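Local coordinates for Red carotenoid protein (RCP) (Nostoc sp., PDB 5FCY), which binds carotenoids, beta-carotene among them, in an all-helical domain related to the N-terminal half of the orange carotenoid protein, and probably serves in photoprotection, at residues E69-L74 and A112-F117; Q73-L78 and L100-L105. All coordinates share one frame; numbering follows the deposited sequence.

Contact 1 of 2, residues E69-L74 and A112-F117. With BCR (beta-carotene), chain B.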
# COMPACT_ATOMS: atom_id res chain seq x y z
N GLU A 69 5.96 -6.71 -14.48
CA GLU A 69 6.60 -7.52 -13.45
C GLU A 69 7.36 -6.65 -12.46
O GLU A 69 7.23 -6.81 -11.24
CB GLU A 69 7.53 -8.56 -14.08
CG GLU A 69 7.02 -9.98 -13.95
CD GLU A 69 7.00 -10.46 -12.52
OE1 GLU A 69 8.07 -10.50 -11.89
OE2 GLU A 69 5.90 -10.80 -12.03
N GLN A 70 8.17 -5.72 -12.97
CA GLN A 70 8.93 -4.84 -12.09
C GLN A 70 8.01 -3.97 -11.24
O GLN A 70 8.34 -3.65 -10.10
CB GLN A 70 9.88 -3.98 -12.91
CG GLN A 70 10.97 -4.78 -13.61
CD GLN A 70 11.51 -4.08 -14.83
OE1 GLN A 70 11.23 -4.48 -15.96
NE2 GLN A 70 12.29 -3.02 -14.62
N GLN A 71 6.86 -3.57 -11.79
CA GLN A 71 5.87 -2.84 -11.00
C GLN A 71 5.52 -3.61 -9.74
O GLN A 71 5.39 -3.03 -8.66
CB GLN A 71 4.61 -2.59 -11.83
CG GLN A 71 4.85 -1.77 -13.09
CD GLN A 71 3.58 -1.58 -13.91
OE1 GLN A 71 2.55 -2.19 -13.63
NE2 GLN A 71 3.65 -0.71 -14.92
N LEU A 72 5.36 -4.93 -9.86
CA LEU A 72 5.05 -5.75 -8.69
C LEU A 72 6.23 -5.79 -7.73
O LEU A 72 6.05 -5.65 -6.51
CB LEU A 72 4.69 -7.17 -9.14
CG LEU A 72 4.66 -8.18 -7.99
CD1 LEU A 72 3.69 -7.71 -6.93
CD2 LEU A 72 4.29 -9.56 -8.50
N GLN A 73 7.44 -5.99 -8.25
CA GLN A 73 8.59 -6.17 -7.37
C GLN A 73 8.88 -4.91 -6.56
O GLN A 73 9.36 -5.00 -5.43
CB GLN A 73 9.81 -6.57 -8.20
CG GLN A 73 10.98 -7.06 -7.36
CD GLN A 73 10.59 -8.23 -6.47
OE1 GLN A 73 9.93 -9.17 -6.91
NE2 GLN A 73 11.00 -8.17 -5.20
N LEU A 74 8.59 -3.73 -7.12
CA LEU A 74 8.78 -2.50 -6.36
C LEU A 74 7.89 -2.47 -5.13
O LEU A 74 8.37 -2.23 -4.01
CB LEU A 74 8.51 -1.28 -7.25
CG LEU A 74 8.59 0.06 -6.52
CD1 LEU A 74 10.03 0.39 -6.15
CD2 LEU A 74 7.98 1.16 -7.36
N ALA A 112 -5.87 -0.07 -15.56
CA ALA A 112 -4.99 -1.00 -16.27
C ALA A 112 -3.60 -0.42 -16.52
O ALA A 112 -2.83 -0.99 -17.30
CB ALA A 112 -5.61 -1.45 -17.60
N THR A 113 -3.25 0.70 -15.89
CA THR A 113 -1.92 1.27 -16.06
C THR A 113 -0.88 0.50 -15.25
O THR A 113 0.27 0.38 -15.68
CB THR A 113 -1.91 2.74 -15.64
OG1 THR A 113 -3.05 3.40 -16.19
CG2 THR A 113 -0.65 3.42 -16.15
N ILE A 114 -1.26 -0.01 -14.08
CA ILE A 114 -0.37 -0.80 -13.24
C ILE A 114 -0.83 -2.25 -13.28
O ILE A 114 -2.02 -2.54 -13.43
CB ILE A 114 -0.36 -0.27 -11.79
CG1 ILE A 114 -0.05 1.23 -11.77
CG2 ILE A 114 0.65 -1.03 -10.94
CD1 ILE A 114 1.26 1.61 -12.43
N VAL A 115 0.13 -3.16 -13.16
CA VAL A 115 -0.13 -4.60 -13.24
C VAL A 115 -1.42 -4.91 -12.49
O VAL A 115 -1.60 -4.42 -11.36
CB VAL A 115 1.06 -5.41 -12.69
CG1 VAL A 115 1.26 -5.14 -11.19
CG2 VAL A 115 0.87 -6.90 -12.97
N PRO A 116 -2.34 -5.68 -13.06
CA PRO A 116 -3.66 -5.84 -12.44
C PRO A 116 -3.61 -6.74 -11.22
O PRO A 116 -2.62 -7.40 -10.92
CB PRO A 116 -4.50 -6.44 -13.56
CG PRO A 116 -3.52 -7.20 -14.38
CD PRO A 116 -2.24 -6.42 -14.33
N PHE A 117 -4.77 -6.77 -10.49
CA PHE A 117 -5.01 -7.60 -9.32
C PHE A 117 -5.76 -8.86 -9.72
O PHE A 117 -6.67 -8.80 -10.56
CB PHE A 117 -5.83 -6.82 -8.29
CG PHE A 117 -6.02 -7.54 -6.98
CD1 PHE A 117 -5.13 -7.35 -5.94
CD2 PHE A 117 -7.10 -8.39 -6.79
CE1 PHE A 117 -5.30 -8.00 -4.74
CE2 PHE A 117 -7.27 -9.04 -5.59
CZ PHE A 117 -6.38 -8.85 -4.56
C1 BCR B . 0.03 -10.35 -7.25
C2 BCR B . -0.45 -11.80 -7.29
C3 BCR B . -0.41 -12.51 -5.94
C4 BCR B . -0.71 -11.55 -4.80
C5 BCR B . -1.40 -10.31 -5.32
C6 BCR B . -0.74 -9.56 -6.20
C7 BCR B . -0.73 -8.06 -6.23
C8 BCR B . -1.35 -7.23 -5.37
C9 BCR B . -1.26 -5.74 -5.50
C10 BCR B . -1.95 -4.96 -4.63
C11 BCR B . -1.95 -3.48 -4.63
C33 BCR B . -2.79 -10.02 -4.88
C31 BCR B . -0.15 -9.77 -8.65
C32 BCR B . 1.49 -10.34 -6.85
C34 BCR B . -0.40 -5.18 -6.60
C12 BCR B . -2.65 -2.81 -3.71
C13 BCR B . -2.69 -1.32 -3.65
C14 BCR B . -3.43 -0.72 -2.69
C15 BCR B . -3.56 0.74 -2.51
C16 BCR B . -4.33 1.26 -1.55
C17 BCR B . -4.42 2.73 -1.41
C18 BCR B . -5.17 3.36 -0.49
C19 BCR B . -5.13 4.85 -0.48
C20 BCR B . -5.76 5.61 0.42
C21 BCR B . -5.65 7.08 0.35
C22 BCR B . -6.28 7.91 1.20
C23 BCR B . -6.11 9.38 1.00
C24 BCR B . -6.77 10.29 1.71
C25 BCR B . -6.62 11.77 1.51
C26 BCR B . -5.87 12.31 0.56
C27 BCR B . -4.75 13.25 0.97
C28 BCR B . -5.11 13.89 2.31
C29 BCR B . -6.62 14.08 2.44
C30 BCR B . -7.36 12.75 2.40
C35 BCR B . -1.87 -0.56 -4.66
C36 BCR B . -6.00 2.56 0.47
C37 BCR B . -7.14 7.31 2.27
C38 BCR B . -6.16 12.10 -0.91
C39 BCR B . -8.76 12.94 1.82
C40 BCR B . -7.48 12.23 3.83
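Gln71 reaches from helix 68-79 to the backbone of the loop 112-117 and holds it by a single hydrogen bond. Its CB points toward the loop, and CG stands anti to the carbonyl carbon (chi1 -60°). The chain then runs on extended, which delivers the amide to the loop backbone. Gln71 CD lies 3.9 Å from Val115 N. OE1 does most of the touching: it accepts the N-H of Val115 at 2.6 Å from Val115 N, with the donor nearly in line with the C=O bond (171°), while the N-H itself is bent to 150°. The same oxygen of Gln71 rests 3.3 Å from Ile114 CA and 3.5 Å from Ile114 CG2, so apolar groups flank the bond. On the other branch, Gln71 NE2 faces Thr113 O at 3.6 Å without a hydrogen bond. Beside this polar join the packing is thin, with Val115 CG1 4.5 Å from Leu72 CB. Ile114 also leans on Phe60 and Lys64 of helix 53-64, which ties the loop to a second helix.

Leu72 and Phe117 turn to the carotenoid instead. Both methyls of Leu72 touch the ring methyl C32, CD2 at 3.3 Å, while Phe117 CE1 comes within 3.2 Å of C33. The ring of Phe117 is itself stacked on Trp31. A helix glutamine binding a loop N-H here borders one end of the beta-carotene pocket, within the helical fold of the orange carotenoid protein N-terminal family.

Contact 2 of 2, residues Q73-L78 and L100-L105. With BCR (beta-carotene), chain B.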
# COMPACT_ATOMS: atom_id res chain seq x y z
N GLN A 73 7.44 -5.99 -8.25
CA GLN A 73 8.59 -6.17 -7.37
C GLN A 73 8.88 -4.91 -6.56
O GLN A 73 9.36 -5.00 -5.43
CB GLN A 73 9.81 -6.57 -8.20
CG GLN A 73 10.98 -7.06 -7.36
CD GLN A 73 10.59 -8.23 -6.47
OE1 GLN A 73 9.93 -9.17 -6.91
NE2 GLN A 73 11.00 -8.17 -5.20
N LEU A 74 8.59 -3.73 -7.12
CA LEU A 74 8.78 -2.50 -6.36
C LEU A 74 7.89 -2.47 -5.13
O LEU A 74 8.37 -2.23 -4.01
CB LEU A 74 8.51 -1.28 -7.25
CG LEU A 74 8.59 0.06 -6.52
CD1 LEU A 74 10.03 0.39 -6.15
CD2 LEU A 74 7.98 1.16 -7.36
N GLN A 75 6.59 -2.69 -5.31
CA GLN A 75 5.67 -2.64 -4.18
C GLN A 75 6.07 -3.64 -3.11
O GLN A 75 6.04 -3.32 -1.91
CB GLN A 75 4.24 -2.91 -4.67
CG GLN A 75 3.77 -1.94 -5.73
CD GLN A 75 2.37 -2.24 -6.22
OE1 GLN A 75 1.40 -2.17 -5.47
NE2 GLN A 75 2.26 -2.60 -7.49
N ARG A 76 6.46 -4.85 -3.51
CA ARG A 76 7.02 -5.81 -2.56
C ARG A 76 8.27 -5.24 -1.90
O ARG A 76 8.43 -5.30 -0.68
CB ARG A 76 7.36 -7.12 -3.28
CG ARG A 76 6.17 -7.81 -3.92
CD ARG A 76 6.64 -8.95 -4.81
NE ARG A 76 5.63 -9.99 -4.97
CZ ARG A 76 5.81 -11.10 -5.66
NH1 ARG A 76 6.97 -11.32 -6.28
NH2 ARG A 76 4.84 -12.00 -5.75
N ASP A 77 9.18 -4.69 -2.71
CA ASP A 77 10.42 -4.14 -2.17
C ASP A 77 10.17 -2.98 -1.21
O ASP A 77 10.95 -2.76 -0.28
CB ASP A 77 11.33 -3.68 -3.32
CG ASP A 77 11.96 -4.84 -4.07
OD1 ASP A 77 12.08 -5.94 -3.49
OD2 ASP A 77 12.33 -4.65 -5.24
N LEU A 78 9.08 -2.24 -1.41
CA LEU A 78 8.75 -1.17 -0.47
C LEU A 78 8.29 -1.73 0.87
O LEU A 78 8.63 -1.19 1.93
CB LEU A 78 7.67 -0.25 -1.06
CG LEU A 78 8.02 0.52 -2.33
CD1 LEU A 78 6.88 1.45 -2.70
CD2 LEU A 78 9.32 1.30 -2.18
N LEU A 100 -0.45 9.15 -0.81
CA LEU A 100 -0.95 9.54 -2.12
C LEU A 100 -0.35 8.66 -3.21
O LEU A 100 -1.05 8.26 -4.15
CB LEU A 100 -0.63 11.01 -2.39
CG LEU A 100 -1.28 12.03 -1.46
CD1 LEU A 100 -0.66 13.40 -1.65
CD2 LEU A 100 -2.78 12.10 -1.70
N PHE A 101 0.94 8.36 -3.11
CA PHE A 101 1.58 7.45 -4.05
C PHE A 101 0.86 6.11 -4.09
O PHE A 101 0.57 5.57 -5.16
CB PHE A 101 3.05 7.26 -3.68
CG PHE A 101 3.71 6.11 -4.38
CD1 PHE A 101 4.08 6.21 -5.71
CD2 PHE A 101 3.96 4.93 -3.71
CE1 PHE A 101 4.69 5.16 -6.36
CE2 PHE A 101 4.57 3.87 -4.35
CZ PHE A 101 4.94 3.98 -5.68
N TRP A 102 0.56 5.55 -2.91
CA TRP A 102 -0.13 4.27 -2.87
C TRP A 102 -1.54 4.38 -3.43
O TRP A 102 -2.08 3.39 -3.95
CB TRP A 102 -0.15 3.72 -1.44
CG TRP A 102 1.11 3.00 -1.09
CD1 TRP A 102 2.15 3.46 -0.35
CD2 TRP A 102 1.47 1.66 -1.49
NE1 TRP A 102 3.13 2.51 -0.25
CE2 TRP A 102 2.73 1.39 -0.94
CE3 TRP A 102 0.83 0.68 -2.25
CZ2 TRP A 102 3.38 0.18 -1.13
CZ3 TRP A 102 1.48 -0.53 -2.44
CH2 TRP A 102 2.74 -0.77 -1.88
N TYR A 103 -2.16 5.56 -3.33
CA TYR A 103 -3.47 5.75 -3.95
C TYR A 103 -3.37 5.72 -5.47
O TYR A 103 -4.15 5.03 -6.14
CB TYR A 103 -4.09 7.07 -3.48
CG TYR A 103 -5.44 7.34 -4.11
CD1 TYR A 103 -6.56 6.62 -3.72
CD2 TYR A 103 -5.58 8.30 -5.10
CE1 TYR A 103 -7.79 6.86 -4.29
CE2 TYR A 103 -6.81 8.54 -5.68
CZ TYR A 103 -7.92 7.82 -5.27
OH TYR A 103 -9.15 8.05 -5.85
N LEU A 104 -2.42 6.48 -6.03
CA LEU A 104 -2.26 6.50 -7.48
C LEU A 104 -1.94 5.12 -8.04
O LEU A 104 -2.26 4.82 -9.19
CB LEU A 104 -1.16 7.49 -7.87
CG LEU A 104 -1.36 8.94 -7.40
CD1 LEU A 104 -0.24 9.81 -7.92
CD2 LEU A 104 -2.71 9.48 -7.85
N LEU A 105 -1.28 4.27 -7.24
CA LEU A 105 -1.07 2.89 -7.66
C LEU A 105 -2.40 2.16 -7.80
O LEU A 105 -2.61 1.42 -8.77
CB LEU A 105 -0.18 2.16 -6.66
CG LEU A 105 1.28 2.59 -6.55
CD1 LEU A 105 1.98 1.75 -5.49
CD2 LEU A 105 2.01 2.48 -7.88
C1 BCR B . 0.03 -10.35 -7.25
C2 BCR B . -0.45 -11.80 -7.29
C3 BCR B . -0.41 -12.51 -5.94
C4 BCR B . -0.71 -11.55 -4.80
C5 BCR B . -1.40 -10.31 -5.32
C6 BCR B . -0.74 -9.56 -6.20
C7 BCR B . -0.73 -8.06 -6.23
C8 BCR B . -1.35 -7.23 -5.37
C9 BCR B . -1.26 -5.74 -5.50
C10 BCR B . -1.95 -4.96 -4.63
C11 BCR B . -1.95 -3.48 -4.63
C33 BCR B . -2.79 -10.02 -4.88
C31 BCR B . -0.15 -9.77 -8.65
C32 BCR B . 1.49 -10.34 -6.85
C34 BCR B . -0.40 -5.18 -6.60
C12 BCR B . -2.65 -2.81 -3.71
C13 BCR B . -2.69 -1.32 -3.65
C14 BCR B . -3.43 -0.72 -2.69
C15 BCR B . -3.56 0.74 -2.51
C16 BCR B . -4.33 1.26 -1.55
C17 BCR B . -4.42 2.73 -1.41
C18 BCR B . -5.17 3.36 -0.49
C19 BCR B . -5.13 4.85 -0.48
C20 BCR B . -5.76 5.61 0.42
C21 BCR B . -5.65 7.08 0.35
C22 BCR B . -6.28 7.91 1.20
C23 BCR B . -6.11 9.38 1.00
C24 BCR B . -6.77 10.29 1.71
C25 BCR B . -6.62 11.77 1.51
C26 BCR B . -5.87 12.31 0.56
C27 BCR B . -4.75 13.25 0.97
C28 BCR B . -5.11 13.89 2.31
C29 BCR B . -6.62 14.08 2.44
C30 BCR B . -7.36 12.75 2.40
C35 BCR B . -1.87 -0.56 -4.66
C36 BCR B . -6.00 2.56 0.47
C37 BCR B . -7.14 7.31 2.27
C38 BCR B . -6.16 12.10 -0.91
C39 BCR B . -8.76 12.94 1.82
C40 BCR B . -7.48 12.23 3.83
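With CG anti to the carbonyl carbon (chi1 -58°) and the chain extended beyond it, Gln75 brings its OE1 beside Trp102, whose own chi1 of -84° lays the indole across the gap between the helices. The amide and indole planes are 60° apart. Gln75 OE1 sits 3.4 Å from Trp102 CZ3, an oblique approach, and Gln75 CB lies 3.8 Å from Trp102 CH2; NE2 makes a weak hydrogen bond to Gln71 O, one turn back. Leu105 CD1 covers one face of the same indole, offset toward its rim; Leu105 and Gln75 run alongside each other, pointing contrary ways. Leu78 CD1 touches both aromatics obliquely, Phe101 CE2 at 3.7 Å and Trp102 CZ2 at 4.0 Å.

No hydrogen bond crosses between 73-78 and 100-105; the indole NE1 is satisfied by the hydroxyl of Tyr90. The axes of these segments approach to 13.0 Å and run roughly antiparallel, a separation bridged by long side chains. The carotenoid runs along this layer: its C15 lies 3.4 Å from Trp102 O, and its methyl C35 meets the indole edge in plane, 3.8 Å from Trp102 CE3. Arg76 is salt-bridged to Asp24. The two segments thus line one side of the beta-carotene pocket in this all-helical domain.

In the fold
Both contacts use helix 68-79, sharing Gln73 and Leu74, and their centres are 9 Å apart. Contact 2 lies deep, its centre about 6 Å from the centre of the chain, and all of its touching residues are buried. Contact 1, about 13 Å from that centre, is also buried, though Thr113 and Val115 are partly exposed. Chemistry follows place: the outer contact depends on a glutamine-to-backbone hydrogen bond, whereas the inner one joins segments of two helices by aromatic and aliphatic packing, with a glutamine amide set against the indole. Ile114 connects them, its CG1 4.0 Å from Leu105 O. Both border beta-carotene, contact 1 at one end group and contact 2 mainly along the polyene.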